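Local coordinates for CRISPR-associated endoribonuclease Cas6 1 (Methanocaldococcus jannaschii DSM 2661, PDB 5YI6), which probably cleaves CRISPR transcripts as an RNA-binding endoribonuclease, yielding the CRISPR RNAs that guide antiviral defence, at residues L104-N108 with V109-V113. Numbering follows the deposited sequence.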
# COMPACT_ATOMS: atom_id res chain seq x y z
N LEU A 104 -0.26 6.38 16.85
CA LEU A 104 -1.13 5.96 15.75
C LEU A 104 -2.12 4.96 16.29
O LEU A 104 -1.73 3.92 16.81
CB LEU A 104 -0.31 5.33 14.61
CG LEU A 104 -1.14 4.76 13.44
CD1 LEU A 104 -1.72 5.91 12.63
CD2 LEU A 104 -0.26 3.88 12.55
N ARG A 105 -3.41 5.27 16.21
CA ARG A 105 -4.43 4.34 16.66
C ARG A 105 -5.04 3.65 15.45
O ARG A 105 -5.47 4.32 14.50
CB ARG A 105 -5.51 5.06 17.47
CG ARG A 105 -6.55 4.11 18.05
CD ARG A 105 -7.69 4.87 18.72
NE ARG A 105 -8.30 5.82 17.78
CZ ARG A 105 -9.28 5.56 16.90
NH1 ARG A 105 -9.81 4.34 16.79
NH2 ARG A 105 -9.72 6.53 16.11
N VAL A 106 -5.06 2.32 15.46
CA VAL A 106 -5.69 1.53 14.40
C VAL A 106 -6.81 0.73 15.05
O VAL A 106 -6.55 -0.26 15.76
CB VAL A 106 -4.69 0.61 13.69
CG1 VAL A 106 -5.42 -0.24 12.58
CG2 VAL A 106 -3.57 1.44 13.10
N GLY A 107 -8.05 1.12 14.79
CA GLY A 107 -9.16 0.47 15.46
C GLY A 107 -9.04 0.69 16.96
O GLY A 107 -9.00 1.82 17.44
N ASN A 108 -8.94 -0.40 17.71
CA ASN A 108 -8.81 -0.32 19.16
C ASN A 108 -7.37 -0.46 19.63
O ASN A 108 -7.13 -0.57 20.84
CB ASN A 108 -9.67 -1.40 19.83
CG ASN A 108 -11.15 -1.16 19.63
OD1 ASN A 108 -11.62 -0.02 19.67
ND2 ASN A 108 -11.90 -2.23 19.38
N VAL A 109 -6.40 -0.52 18.72
CA VAL A 109 -5.00 -0.72 19.10
C VAL A 109 -4.27 0.60 19.02
O VAL A 109 -4.29 1.25 17.97
CB VAL A 109 -4.31 -1.77 18.21
CG1 VAL A 109 -2.83 -1.86 18.59
CG2 VAL A 109 -5.06 -3.14 18.26
N GLU A 110 -3.61 0.99 20.09
CA GLU A 110 -2.81 2.20 20.15
C GLU A 110 -1.33 1.87 20.01
O GLU A 110 -0.78 1.09 20.80
CB GLU A 110 -3.06 2.92 21.48
CG GLU A 110 -2.42 4.26 21.57
CD GLU A 110 -3.23 5.30 20.82
OE1 GLU A 110 -4.46 5.10 20.68
OE2 GLU A 110 -2.63 6.29 20.35
N PHE A 111 -0.66 2.47 19.02
CA PHE A 111 0.77 2.31 18.81
C PHE A 111 1.53 3.58 19.16
O PHE A 111 1.07 4.69 18.90
CB PHE A 111 1.08 1.99 17.33
CG PHE A 111 0.51 0.72 16.85
CD1 PHE A 111 1.17 -0.48 17.09
CD2 PHE A 111 -0.67 0.72 16.10
CE1 PHE A 111 0.65 -1.68 16.63
CE2 PHE A 111 -1.20 -0.48 15.64
CZ PHE A 111 -0.54 -1.68 15.88
N PHE A 112 2.73 3.41 19.71
CA PHE A 112 3.74 4.45 19.68
C PHE A 112 4.51 4.36 18.38
O PHE A 112 4.87 3.26 17.95
CB PHE A 112 4.71 4.31 20.86
CG PHE A 112 4.08 4.54 22.20
CD1 PHE A 112 3.97 5.83 22.72
CD2 PHE A 112 3.60 3.48 22.95
CE1 PHE A 112 3.40 6.04 23.96
CE2 PHE A 112 3.02 3.70 24.19
CZ PHE A 112 2.92 4.98 24.69
N VAL A 113 4.76 5.50 17.75
CA VAL A 113 5.58 5.59 16.54
C VAL A 113 7.01 5.86 16.98
O VAL A 113 7.35 6.98 17.34
CB VAL A 113 5.08 6.68 15.59
CG1 VAL A 113 5.95 6.69 14.30
CG2 VAL A 113 3.58 6.48 15.26
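The ring of Phe-111 presents its edge to Val-106, with CE2 4.0 Å from CG2 of that valine, while CG1 of Val-109 sits 3.5 Å above one face of the ring, displaced toward the rim. The ring reaches this place because CG lies anti to the carbonyl carbon (chi1 -63°), which leans the ring toward the Val-109 side, where CG1 of that valine meets its face. On the same side of the sheet, CB of Leu-104 meets CG2 of Val-113 at 4.1 Å. These apolar groups are buried: Leu-104 and Val-106 pack against helix 23-35, and Leu-104, Phe-111 and Val-113 touch Leu-11 of strand 5-12.

Arg-105 and Glu-110 project from the other side. They form a non-hydrogen-bonded pair, and the carboxylate of Glu-110 leans over the aliphatic start of Arg-105, whose guanidinium leads away from it: OE1 of Glu-110 rests 3.4 Å from CB of Arg-105, but 4.9 Å from its NE, so any attraction is probably diffuse. The arginine chain extends toward the turn, and the bend at chi3 (55°) brings NH1 to Gly-107 O at 2.7 Å, a hydrogen bond that bridges strand and turn on the exposed face.

Between the two faces run two pairs of reciprocal N-H...O bonds, Leu-104 with Phe-111 and Val-106 with Val-109, with Val-106 N to Val-109 O at 2.8 Å. Gly-107, at positive phi (62°), and Asn-108 occupy the corners of a type II' turn, closing a two-residue β-hairpin at the edge of the antiparallel sheet in the N-terminal Cas6 region.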